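Local coordinates for GTPase activator-like protein (Chaetomium thermophilum, PDB 5HIU) that is thought to act as part of a GTPase activator, this piece being the helical N-terminal region of the TSC2 protein, at residues Asp156-Ala161 / Leu220-Asp225; Leu145-Ala150 / Ala208-Met213; Lys216-Thr221 / Arg228-Val233. One frame throughout, in Å; residues are numbered along the deposited sequence.

Contact 1 (Asp156-Ala161 / Leu220-Asp225); sequences DARKLA and LTSVED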
ATOM      1  N   ASP A 156      11.272  10.921 -11.978  1.00 81.04           N
ATOM      2  CA  ASP A 156      12.080  11.625 -12.944  1.00 84.82           C
ATOM      3  C   ASP A 156      13.552  11.269 -12.721  1.00 85.92           C
ATOM      4  O   ASP A 156      14.209  10.784 -13.647  1.00 97.65           O
ATOM      5  CB  ASP A 156      11.813  13.132 -12.869  1.00 84.71           C
ATOM      6  CG  ASP A 156      10.376  13.504 -13.287  1.00 83.16           C
ATOM      7  OD1 ASP A 156       9.590  12.614 -13.686  1.00 82.90           O
ATOM      8  OD2 ASP A 156      10.027  14.698 -13.209  1.00 81.12           O
ATOM      9  N   ALA A 157      14.053  11.443 -11.499  1.00 79.36           N
ATOM     10  CA  ALA A 157      15.435  11.058 -11.161  1.00 80.09           C
ATOM     11  C   ALA A 157      15.774   9.667 -11.666  1.00 86.88           C
ATOM     12  O   ALA A 157      16.838   9.448 -12.250  1.00100.54           O
ATOM     13  CB  ALA A 157      15.655  11.111  -9.660  1.00 77.68           C
ATOM     14  N   ARG A 158      14.851   8.739 -11.440  1.00 86.63           N
ATOM     15  CA  ARG A 158      14.997   7.349 -11.851  1.00 86.45           C
ATOM     16  C   ARG A 158      14.942   7.159 -13.377  1.00 96.30           C
ATOM     17  O   ARG A 158      15.537   6.219 -13.900  1.00 93.47           O
ATOM     18  CB  ARG A 158      13.893   6.512 -11.214  1.00 84.36           C
ATOM     19  CG  ARG A 158      13.899   6.444  -9.693  1.00 80.03           C
ATOM     20  CD  ARG A 158      12.493   6.165  -9.146  1.00 74.35           C
ATOM     21  NE  ARG A 158      12.484   6.094  -7.685  1.00 72.15           N
ATOM     22  CZ  ARG A 158      11.429   5.791  -6.923  1.00 70.40           C
ATOM     23  NH1 ARG A 158      10.245   5.511  -7.452  1.00 67.80           N
ATOM     24  NH2 ARG A 158      11.563   5.769  -5.602  1.00 71.54           N
ATOM     25  N   LYS A 159      14.198   8.018 -14.076  1.00104.81           N
ATOM     26  CA  LYS A 159      14.155   7.999 -15.547  1.00116.43           C
ATOM     27  C   LYS A 159      15.493   8.429 -16.101  1.00118.91           C
ATOM     28  O   LYS A 159      16.061   7.780 -16.979  1.00129.48           O
ATOM     29  CB  LYS A 159      13.071   8.936 -16.100  1.00124.60           C
ATOM     30  CG  LYS A 159      11.673   8.345 -16.063  1.00135.58           C
ATOM     31  CD  LYS A 159      10.597   9.347 -16.458  1.00145.30           C
ATOM     32  CE  LYS A 159       9.212   8.725 -16.313  1.00150.72           C
ATOM     33  NZ  LYS A 159       8.107   9.647 -16.699  1.00155.46           N
ATOM     34  N   LEU A 160      15.988   9.533 -15.567  1.00113.60           N
ATOM     35  CA  LEU A 160      17.233  10.113 -16.022  1.00118.44           C
ATOM     36  C   LEU A 160      18.409   9.303 -15.513  1.00115.77           C
ATOM     37  O   LEU A 160      19.514   9.453 -16.021  1.00128.92           O
ATOM     38  CB  LEU A 160      17.347  11.566 -15.557  1.00119.30           C
ATOM     39  CG  LEU A 160      16.152  12.436 -15.969  1.00120.64           C
ATOM     40  CD1 LEU A 160      16.168  13.786 -15.262  1.00115.59           C
ATOM     41  CD2 LEU A 160      16.094  12.575 -17.489  1.00127.44           C
ATOM     42  N   ALA A 161      18.184   8.461 -14.507  1.00103.87           N
ATOM     43  CA  ALA A 161      19.193   7.487 -14.118  1.00106.92           C
ATOM     44  C   ALA A 161      19.276   6.377 -15.166  1.00117.04           C
ATOM     45  O   ALA A 161      20.354   6.087 -15.673  1.00121.95           O
ATOM     46  CB  ALA A 161      18.888   6.908 -12.753  1.00101.34           C
ATOM     47  N   LEU A 220       2.508   2.079 -10.629  1.00 73.10           N
ATOM     48  CA  LEU A 220       3.570   2.515 -11.525  1.00 80.39           C
ATOM     49  C   LEU A 220       4.689   3.013 -10.704  1.00 77.41           C
ATOM     50  O   LEU A 220       4.718   4.157 -10.336  1.00102.29           O
ATOM     51  CB  LEU A 220       3.081   3.568 -12.530  1.00 81.84           C
ATOM     52  CG  LEU A 220       2.347   4.829 -12.063  1.00 82.75           C
ATOM     53  CD1 LEU A 220       3.286   6.008 -11.874  1.00 87.86           C
ATOM     54  CD2 LEU A 220       1.299   5.218 -13.085  1.00 89.49           C
ATOM     55  N   THR A 221       5.586   2.125 -10.335  1.00 76.73           N
ATOM     56  CA  THR A 221       6.778   2.539  -9.627  1.00 73.09           C
ATOM     57  C   THR A 221       7.812   1.482  -9.860  1.00 76.69           C
ATOM     58  O   THR A 221       7.522   0.287  -9.810  1.00 81.12           O
ATOM     59  CB  THR A 221       6.530   2.748  -8.124  1.00 67.28           C
ATOM     60  OG1 THR A 221       7.744   3.140  -7.480  1.00 62.32           O
ATOM     61  CG2 THR A 221       6.016   1.485  -7.470  1.00 65.06           C
ATOM     62  N   SER A 222       9.027   1.929 -10.132  1.00 79.37           N
ATOM     63  CA  SER A 222      10.097   1.027 -10.503  1.00 77.53           C
ATOM     64  C   SER A 222      10.734   0.434  -9.258  1.00 73.88           C
ATOM     65  O   SER A 222      11.531  -0.493  -9.368  1.00 73.36           O
ATOM     66  CB  SER A 222      11.117   1.765 -11.384  1.00 84.80           C
ATOM     67  OG  SER A 222      11.385   3.086 -10.933  1.00 88.75           O
ATOM     68  N   VAL A 223      10.356   0.949  -8.078  1.00 70.07           N
ATOM     69  CA  VAL A 223      11.034   0.624  -6.818  1.00 66.47           C
ATOM     70  C   VAL A 223      10.114  -0.045  -5.789  1.00 63.96           C
ATOM     71  O   VAL A 223       9.172   0.544  -5.266  1.00 68.97           O
ATOM     72  CB  VAL A 223      11.677   1.874  -6.185  1.00 65.63           C
ATOM     73  CG1 VAL A 223      12.638   1.459  -5.078  1.00 67.75           C
ATOM     74  CG2 VAL A 223      12.412   2.690  -7.243  1.00 65.63           C
ATOM     75  N   GLU A 224      10.433  -1.293  -5.505  1.00 62.33           N
ATOM     76  CA  GLU A 224       9.710  -2.135  -4.589  1.00 58.70           C
ATOM     77  C   GLU A 224       9.479  -1.471  -3.229  1.00 58.01           C
ATOM     78  O   GLU A 224       8.419  -1.642  -2.613  1.00 62.88           O
ATOM     79  CB  GLU A 224      10.502  -3.435  -4.449  1.00 60.71           C
ATOM     80  CG  GLU A 224      10.051  -4.378  -3.363  1.00 64.74           C
ATOM     81  CD  GLU A 224      10.465  -5.810  -3.636  1.00 73.97           C
ATOM     82  OE1 GLU A 224      10.932  -6.104  -4.756  1.00 81.48           O
ATOM     83  OE2 GLU A 224      10.315  -6.656  -2.733  1.00 77.30           O
ATOM     84  N   ASP A 225      10.454  -0.706  -2.757  1.00 58.81           N
ATOM     85  CA  ASP A 225      10.339  -0.037  -1.452  1.00 57.55           C
ATOM     86  C   ASP A 225       9.159   0.919  -1.389  1.00 54.51           C
ATOM     87  O   ASP A 225       8.503   0.983  -0.359  1.00 48.39           O
ATOM     88  CB  ASP A 225      11.632   0.699  -1.066  1.00 59.36           C
ATOM     89  CG  ASP A 225      12.667  -0.219  -0.429  1.00 69.78           C
ATOM     90  OD1 ASP A 225      12.321  -1.323   0.074  1.00 75.01           O
ATOM     91  OD2 ASP A 225      13.856   0.164  -0.448  1.00 85.87           O
TER
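Arg158 and Val223 meet face-on: the CG2 methyl of Val223 sits over the centre of the flat guanidinium, 3.3 Å from Arg158 CZ, and the two side chains cross at about a right angle. A beta-branched valine suits this place because one of its methyls can lie on the flat face of the guanidinium, which makes no N-H bonds of its own, without competing for the N-H groups, which point outward in the plane. Further back along the arginine, its CD lies 3.7 Å from Ser222 OG. At the head group, Arg158 NH1 lies 3.4 Å from Thr221 OG1, at a slant to the plane.

The arginine crosses the gap because its chain is extended from CG to NE, with CG anti to the carbonyl carbon (chi1 -63°). Its charge is met outside the two segments: NH1 forms a salt bridge with Asp226, and NE forms another with Asp181 of helix 179-198. Acidic groups from two helices thus probably limit rotation of the head group and so help keep its face against the methyl. Thr221 OG1 also bonds to Asp226, so this second-shell carboxylate joins arginine and threonine; the same OG1 takes a weak bond of 3.5 Å from Val223 N within the turn. Tyr151, two turns before Arg158 on its helix, touches both Arg158 and Thr221.

The contact lies at the surface, where helix 139-163 passes the short connection between helix 204-219 and helix 224-240. A long helix packed against the turn of a neighbouring helical hairpin in this way is consistent with the stacked-helix architecture of an alpha-solenoid.

Contact 2 (Leu145-Ala150 / Ala208-Met213); sequences LWLNQA and AGLIDM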
ATOM      1  N   LEU A 145      -0.485  16.504  -1.081  1.00 66.50           N
ATOM      2  CA  LEU A 145       0.136  17.351  -2.084  1.00 68.50           C
ATOM      3  C   LEU A 145       1.595  16.923  -2.261  1.00 65.50           C
ATOM      4  O   LEU A 145       2.049  16.576  -3.347  1.00 68.22           O
ATOM      5  CB  LEU A 145       0.034  18.796  -1.632  1.00 70.46           C
ATOM      6  CG  LEU A 145       0.594  19.892  -2.530  1.00 77.44           C
ATOM      7  CD1 LEU A 145       0.370  19.593  -4.008  1.00 77.85           C
ATOM      8  CD2 LEU A 145      -0.040  21.219  -2.109  1.00 77.03           C
ATOM      9  N   TRP A 146       2.305  16.900  -1.151  1.00 59.22           N
ATOM     10  CA  TRP A 146       3.700  16.521  -1.137  1.00 58.08           C
ATOM     11  C   TRP A 146       3.991  15.122  -1.703  1.00 57.54           C
ATOM     12  O   TRP A 146       5.071  14.891  -2.238  1.00 53.30           O
ATOM     13  CB  TRP A 146       4.195  16.611   0.307  1.00 54.52           C
ATOM     14  CG  TRP A 146       4.488  17.992   0.744  1.00 52.44           C
ATOM     15  CD1 TRP A 146       4.221  19.151   0.074  1.00 52.84           C
ATOM     16  CD2 TRP A 146       5.119  18.364   1.955  1.00 48.09           C
ATOM     17  NE1 TRP A 146       4.658  20.221   0.807  1.00 49.88           N
ATOM     18  CE2 TRP A 146       5.218  19.760   1.962  1.00 46.58           C
ATOM     19  CE3 TRP A 146       5.621  17.647   3.033  1.00 46.11           C
ATOM     20  CZ2 TRP A 146       5.778  20.453   3.006  1.00 52.01           C
ATOM     21  CZ3 TRP A 146       6.175  18.334   4.073  1.00 49.19           C
ATOM     22  CH2 TRP A 146       6.263  19.729   4.050  1.00 52.09           C
ATOM     23  N   LEU A 147       3.050  14.194  -1.562  1.00 59.35           N
ATOM     24  CA  LEU A 147       3.220  12.863  -2.115  1.00 59.10           C
ATOM     25  C   LEU A 147       3.345  12.948  -3.612  1.00 56.09           C
ATOM     26  O   LEU A 147       4.208  12.310  -4.213  1.00 46.99           O
ATOM     27  CB  LEU A 147       2.014  11.973  -1.811  1.00 63.19           C
ATOM     28  CG  LEU A 147       2.136  10.970  -0.684  1.00 59.62           C
ATOM     29  CD1 LEU A 147       0.809  10.231  -0.583  1.00 63.80           C
ATOM     30  CD2 LEU A 147       3.270  10.002  -0.933  1.00 56.89           C
ATOM     31  N   ASN A 148       2.434  13.713  -4.212  1.00 60.32           N
ATOM     32  CA  ASN A 148       2.428  13.893  -5.647  1.00 60.15           C
ATOM     33  C   ASN A 148       3.783  14.476  -6.035  1.00 61.34           C
ATOM     34  O   ASN A 148       4.513  13.885  -6.819  1.00 60.96           O
ATOM     35  CB  ASN A 148       1.277  14.806  -6.044  1.00 65.53           C
ATOM     36  CG  ASN A 148       1.058  14.884  -7.551  1.00 68.87           C
ATOM     37  OD1 ASN A 148       1.153  13.902  -8.278  1.00 70.23           O
ATOM     38  ND2 ASN A 148       0.727  16.062  -8.016  1.00 79.39           N
ATOM     39  N   GLN A 149       4.140  15.605  -5.434  1.00 63.13           N
ATOM     40  CA  GLN A 149       5.421  16.227  -5.698  1.00 61.52           C
ATOM     41  C   GLN A 149       6.515  15.203  -5.539  1.00 59.11           C
ATOM     42  O   GLN A 149       7.320  15.009  -6.460  1.00 62.70           O
ATOM     43  CB  GLN A 149       5.696  17.364  -4.723  1.00 66.46           C
ATOM     44  CG  GLN A 149       5.045  18.696  -5.063  1.00 76.68           C
ATOM     45  CD  GLN A 149       5.523  19.825  -4.151  1.00 84.88           C
ATOM     46  OE1 GLN A 149       6.631  19.774  -3.566  1.00 79.86           O
ATOM     47  NE2 GLN A 149       4.688  20.855  -4.016  1.00 87.07           N
ATOM     48  N   ALA A 150       6.545  14.535  -4.384  1.00 48.95           N
ATOM     49  CA  ALA A 150       7.725  13.744  -4.022  1.00 49.90           C
ATOM     50  C   ALA A 150       7.886  12.569  -4.960  1.00 54.84           C
ATOM     51  O   ALA A 150       8.977  12.293  -5.467  1.00 63.83           O
ATOM     52  CB  ALA A 150       7.665  13.266  -2.588  1.00 45.93           C
ATOM     53  N   ALA A 208      -9.926   9.867   0.667  1.00 62.17           N
ATOM     54  CA  ALA A 208     -10.197   9.467  -0.706  1.00 65.16           C
ATOM     55  C   ALA A 208      -9.037   9.934  -1.580  1.00 63.54           C
ATOM     56  O   ALA A 208      -8.469   9.146  -2.341  1.00 70.13           O
ATOM     57  CB  ALA A 208     -11.507  10.055  -1.183  1.00 69.93           C
ATOM     58  N   GLY A 209      -8.636  11.193  -1.424  1.00 59.06           N
ATOM     59  CA  GLY A 209      -7.497  11.708  -2.172  1.00 59.22           C
ATOM     60  C   GLY A 209      -6.203  10.952  -1.867  1.00 58.83           C
ATOM     61  O   GLY A 209      -5.410  10.597  -2.758  1.00 55.66           O
ATOM     62  N   LEU A 210      -5.968  10.709  -0.592  1.00 56.19           N
ATOM     63  CA  LEU A 210      -4.725  10.095  -0.209  1.00 55.21           C
ATOM     64  C   LEU A 210      -4.658   8.689  -0.797  1.00 54.83           C
ATOM     65  O   LEU A 210      -3.662   8.332  -1.406  1.00 49.20           O
ATOM     66  CB  LEU A 210      -4.593  10.080   1.300  1.00 54.42           C
ATOM     67  CG  LEU A 210      -3.400   9.293   1.810  1.00 58.31           C
ATOM     68  CD1 LEU A 210      -2.077   9.748   1.195  1.00 62.52           C
ATOM     69  CD2 LEU A 210      -3.381   9.422   3.320  1.00 59.28           C
ATOM     70  N   ILE A 211      -5.739   7.925  -0.649  1.00 55.77           N
ATOM     71  CA  ILE A 211      -5.807   6.569  -1.175  1.00 54.17           C
ATOM     72  C   ILE A 211      -5.485   6.517  -2.656  1.00 60.22           C
ATOM     73  O   ILE A 211      -4.634   5.721  -3.064  1.00 63.73           O
ATOM     74  CB  ILE A 211      -7.186   5.935  -0.922  1.00 58.31           C
ATOM     75  CG1 ILE A 211      -7.327   5.568   0.557  1.00 58.38           C
ATOM     76  CG2 ILE A 211      -7.377   4.679  -1.759  1.00 56.12           C
ATOM     77  CD1 ILE A 211      -8.765   5.542   1.040  1.00 62.16           C
ATOM     78  N   ASP A 212      -6.157   7.358  -3.453  1.00 64.43           N
ATOM     79  CA  ASP A 212      -5.892   7.440  -4.904  1.00 66.35           C
ATOM     80  C   ASP A 212      -4.416   7.612  -5.201  1.00 60.65           C
ATOM     81  O   ASP A 212      -3.852   6.950  -6.072  1.00 68.43           O
ATOM     82  CB  ASP A 212      -6.615   8.635  -5.552  1.00 69.79           C
ATOM     83  CG  ASP A 212      -8.105   8.499  -5.533  1.00 71.36           C
ATOM     84  OD1 ASP A 212      -8.613   7.429  -5.154  1.00 73.05           O
ATOM     85  OD2 ASP A 212      -8.784   9.478  -5.893  1.00 81.89           O
ATOM     86  N   MET A 213      -3.803   8.534  -4.486  1.00 54.93           N
ATOM     87  CA  MET A 213      -2.406   8.857  -4.707  1.00 60.50           C
ATOM     88  C   MET A 213      -1.501   7.631  -4.464  1.00 60.47           C
ATOM     89  O   MET A 213      -0.583   7.365  -5.251  1.00 56.96           O
ATOM     90  CB  MET A 213      -2.029  10.010  -3.774  1.00 63.36           C
ATOM     91  CG  MET A 213      -0.693  10.674  -4.021  1.00 65.69           C
ATOM     92  SD  MET A 213      -0.621  11.453  -5.630  1.00 74.59           S
ATOM     93  CE  MET A 213       0.414  10.304  -6.549  1.00 66.27           C
TER
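Met213, which packs against Leu147 and Asn148, is fixed at its backbone by the bond from Met213 N to Gly209 O, 3.1 Å; no hydrogen bond crosses between the two helices. Its side chain leaves with CG anti to the backbone N (chi1 -169°) and then bends at both following torsions. CG thereby comes within 3.7 Å of Leu147 CB, the two side chains sliding past each other in opposite directions. Beyond the bend, Met213 SD rests 3.9 Å from Asn148 CB, crossing that side chain at about a right angle. An unbranched, flexible methionine suits a place where the chain must follow one neighbour and then turn to the next.

One turn before Met213, Leu210 brings its CD1 to within 3.4 Å of Leu147 CD1, a tight methyl-to-methyl contact. Both leucines are buried, with Leu147 also touching Phe188 and Leu210 touching Ile195, so helix 179-198 closes this apolar side. Asn148, by contrast, sits near the partly exposed margin.

The two helix segments run almost parallel, at 17° and with axes 10.2 Å apart at closest approach. Such side-by-side stacking of parallel helices, with another helix packed against both, is characteristic of an alpha-solenoid.

Contact 3 (Lys216-Thr221 / Arg228-Val233); sequences KICMLT and RACIHV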
ATOM      1  N   LYS A 216      -1.981   4.933  -7.307  1.00 63.78           N
ATOM      2  CA  LYS A 216      -1.248   5.387  -8.496  1.00 68.95           C
ATOM      3  C   LYS A 216       0.196   4.887  -8.363  1.00 63.64           C
ATOM      4  O   LYS A 216       0.693   4.081  -9.160  1.00 61.41           O
ATOM      5  CB  LYS A 216      -1.286   6.918  -8.559  1.00 80.45           C
ATOM      6  CG  LYS A 216      -1.135   7.547  -9.933  1.00 93.28           C
ATOM      7  CD  LYS A 216      -1.406   9.054  -9.867  1.00 97.17           C
ATOM      8  CE  LYS A 216      -2.325   9.496 -10.997  1.00108.15           C
ATOM      9  NZ  LYS A 216      -2.443  10.977 -11.118  1.00114.38           N
ATOM     10  N   ILE A 217       0.845   5.329  -7.299  1.00 55.49           N
ATOM     11  CA  ILE A 217       2.224   4.963  -7.052  1.00 55.16           C
ATOM     12  C   ILE A 217       2.406   3.447  -7.033  1.00 53.30           C
ATOM     13  O   ILE A 217       3.386   2.931  -7.555  1.00 54.52           O
ATOM     14  CB  ILE A 217       2.717   5.601  -5.756  1.00 54.48           C
ATOM     15  CG1 ILE A 217       2.765   7.124  -5.942  1.00 56.67           C
ATOM     16  CG2 ILE A 217       4.084   5.075  -5.366  1.00 51.20           C
ATOM     17  CD1 ILE A 217       2.811   7.880  -4.633  1.00 61.72           C
ATOM     18  N   CYS A 218       1.449   2.733  -6.461  1.00 55.41           N
ATOM     19  CA  CYS A 218       1.483   1.284  -6.467  1.00 52.75           C
ATOM     20  C   CYS A 218       1.552   0.706  -7.873  1.00 55.19           C
ATOM     21  O   CYS A 218       2.372  -0.156  -8.167  1.00 51.61           O
ATOM     22  CB  CYS A 218       0.264   0.725  -5.754  1.00 54.53           C
ATOM     23  SG  CYS A 218       0.433   0.701  -3.954  1.00 55.76           S
ATOM     24  N   MET A 219       0.712   1.198  -8.767  1.00 62.17           N
ATOM     25  CA  MET A 219       0.634   0.615 -10.088  1.00 62.05           C
ATOM     26  C   MET A 219       1.676   1.138 -11.041  1.00 68.59           C
ATOM     27  O   MET A 219       1.725   0.701 -12.179  1.00 85.40           O
ATOM     28  CB  MET A 219      -0.769   0.805 -10.659  1.00 65.84           C
ATOM     29  CG  MET A 219      -1.833   0.088  -9.840  1.00 69.78           C
ATOM     30  SD  MET A 219      -1.409  -1.636  -9.469  1.00 76.05           S
ATOM     31  CE  MET A 219      -1.497  -2.263 -11.147  1.00 76.26           C
ATOM     32  N   LEU A 220       2.508   2.079 -10.629  1.00 73.10           N
ATOM     33  CA  LEU A 220       3.570   2.515 -11.525  1.00 80.39           C
ATOM     34  C   LEU A 220       4.689   3.013 -10.704  1.00 77.41           C
ATOM     35  O   LEU A 220       4.718   4.157 -10.336  1.00102.29           O
ATOM     36  CB  LEU A 220       3.081   3.568 -12.530  1.00 81.84           C
ATOM     37  CG  LEU A 220       2.347   4.829 -12.063  1.00 82.75           C
ATOM     38  CD1 LEU A 220       3.286   6.008 -11.874  1.00 87.86           C
ATOM     39  CD2 LEU A 220       1.299   5.218 -13.085  1.00 89.49           C
ATOM     40  N   THR A 221       5.586   2.125 -10.335  1.00 76.73           N
ATOM     41  CA  THR A 221       6.778   2.539  -9.627  1.00 73.09           C
ATOM     42  C   THR A 221       7.812   1.482  -9.860  1.00 76.69           C
ATOM     43  O   THR A 221       7.522   0.287  -9.810  1.00 81.12           O
ATOM     44  CB  THR A 221       6.530   2.748  -8.124  1.00 67.28           C
ATOM     45  OG1 THR A 221       7.744   3.140  -7.480  1.00 62.32           O
ATOM     46  CG2 THR A 221       6.016   1.485  -7.470  1.00 65.06           C
ATOM     47  N   ARG A 228       6.300  -1.369  -0.761  1.00 49.54           N
ATOM     48  CA  ARG A 228       6.302  -1.789   0.621  1.00 52.24           C
ATOM     49  C   ARG A 228       5.727  -0.630   1.404  1.00 48.91           C
ATOM     50  O   ARG A 228       4.860  -0.811   2.253  1.00 51.58           O
ATOM     51  CB  ARG A 228       7.717  -2.144   1.079  1.00 51.88           C
ATOM     52  CG  ARG A 228       7.848  -2.398   2.559  1.00 58.46           C
ATOM     53  CD  ARG A 228       9.276  -2.772   2.952  1.00 63.06           C
ATOM     54  NE  ARG A 228       9.497  -4.213   2.867  1.00 67.61           N
ATOM     55  CZ  ARG A 228       9.968  -4.863   1.803  1.00 76.63           C
ATOM     56  NH1 ARG A 228      10.302  -4.228   0.678  1.00 80.95           N
ATOM     57  NH2 ARG A 228      10.113  -6.182   1.866  1.00 82.95           N
ATOM     58  N   ALA A 229       6.181   0.568   1.066  1.00 46.56           N
ATOM     59  CA  ALA A 229       5.818   1.759   1.815  1.00 47.09           C
ATOM     60  C   ALA A 229       4.329   2.051   1.679  1.00 47.42           C
ATOM     61  O   ALA A 229       3.681   2.302   2.678  1.00 46.94           O
ATOM     62  CB  ALA A 229       6.655   2.963   1.366  1.00 45.84           C
ATOM     63  N   CYS A 230       3.798   2.002   0.454  1.00 45.11           N
ATOM     64  CA  CYS A 230       2.381   2.222   0.220  1.00 44.78           C
ATOM     65  C   CYS A 230       1.494   1.201   0.894  1.00 51.53           C
ATOM     66  O   CYS A 230       0.386   1.527   1.310  1.00 62.25           O
ATOM     67  CB  CYS A 230       2.072   2.202  -1.269  1.00 47.43           C
ATOM     68  SG  CYS A 230       2.846   3.572  -2.112  1.00 57.60           S
ATOM     69  N   ILE A 231       1.957  -0.041   0.993  1.00 52.28           N
ATOM     70  CA  ILE A 231       1.197  -1.053   1.702  1.00 48.84           C
ATOM     71  C   ILE A 231       1.104  -0.680   3.164  1.00 45.26           C
ATOM     72  O   ILE A 231       0.050  -0.806   3.790  1.00 48.44           O
ATOM     73  CB  ILE A 231       1.840  -2.439   1.573  1.00 50.90           C
ATOM     74  CG1 ILE A 231       1.629  -2.967   0.165  1.00 54.49           C
ATOM     75  CG2 ILE A 231       1.239  -3.435   2.560  1.00 48.20           C
ATOM     76  CD1 ILE A 231       2.614  -4.064  -0.192  1.00 56.91           C
ATOM     77  N   HIS A 232       2.220  -0.247   3.722  1.00 46.63           N
ATOM     78  CA  HIS A 232       2.233   0.156   5.124  1.00 51.25           C
ATOM     79  C   HIS A 232       1.356   1.374   5.348  1.00 45.48           C
ATOM     80  O   HIS A 232       0.681   1.441   6.367  1.00 39.46           O
ATOM     81  CB  HIS A 232       3.666   0.314   5.637  1.00 55.62           C
ATOM     82  CG  HIS A 232       4.434  -0.969   5.565  1.00 71.17           C
ATOM     83  ND1 HIS A 232       3.898  -2.172   5.981  1.00 75.64           N
ATOM     84  CD2 HIS A 232       5.656  -1.258   5.061  1.00 84.23           C
ATOM     85  CE1 HIS A 232       4.770  -3.140   5.762  1.00 84.96           C
ATOM     86  NE2 HIS A 232       5.845  -2.613   5.203  1.00 89.11           N
ATOM     87  N   VAL A 233       1.268   2.273   4.364  1.00 41.91           N
ATOM     88  CA  VAL A 233       0.372   3.406   4.515  1.00 42.33           C
ATOM     89  C   VAL A 233      -1.058   2.909   4.600  1.00 42.23           C
ATOM     90  O   VAL A 233      -1.829   3.358   5.432  1.00 52.91           O
ATOM     91  CB  VAL A 233       0.560   4.450   3.415  1.00 45.38           C
ATOM     92  CG1 VAL A 233      -0.656   5.357   3.299  1.00 49.62           C
ATOM     93  CG2 VAL A 233       1.799   5.270   3.704  1.00 43.05           C
TER
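Cys230 points from helix 224-240 at Ile217 and Cys218 of helix 204-219, the preceding helix, which runs in roughly the opposite direction; the pair forms a helical hairpin within the alpha-solenoid. From its first atom outward, the Cys230 side chain divides its contacts: CB meets mainly Cys218, and SG mainly Ile217. CB lies against the sulfur of Cys218, with Cys218 SG 3.5 Å away. At the tip, SG stands anti to the carbonyl carbon (chi1 -66°) and meets Ile217, whose CG2 methyl is 3.8 Å from it. Ile217 CB is slightly farther from the same sulfur, at 4.2 Å.

The small size of cysteine suits this place. The Cys218 and Cys230 CA atoms are only 6.8 Å apart, a spacing that short, unbranched side chains fill without pushing the helices away from each other. Ile217, with CG2 anti to its backbone N, offers that methyl to the sulfur while its longer branch extends elsewhere. The isoleucine and both cysteines are buried, and their contact is apolar, without a hydrogen bond across it.

Neighbouring helices complete the surroundings. Cys218 also touches Val254 and Ile258 of helix 245-261, whereas Cys230 packs on Phe188 of helix 179-198, so the core of the hairpin continues into the helices that come before and after it in the chain. Ile217 additionally rests on Tyr151 of helix 139-163. Although the two cysteines are close, they are not joined by a disulfide: Cys218 SG and Cys230 SG lie 4.2 Å apart, about twice the length of a sulfur-sulfur bond.

In the fold
From the N terminus, the chain runs through several helices before helix 139-163, which supplies the first segment of contact 2 and, farther along, that of contact 1. After helix 179-198 it returns in helix 204-219, where contact 2 closes a loop of 57 residues. The turn that follows closes contact 1, across 58 residues; the two long loops cross, since their segments alternate. Contact 3 opens after contact 2 has closed and spans six residues, sharing Leu220 and Thr221 with contact 1. Contacts 2 and 3 touch through Leu147 CD2 and Ile217 CD1, 4.3 Å apart. Contacts 1 and 2 tie helix 139-163 to the hairpin of helices 204-219 and 224-240, and contact 3 joins its two arms.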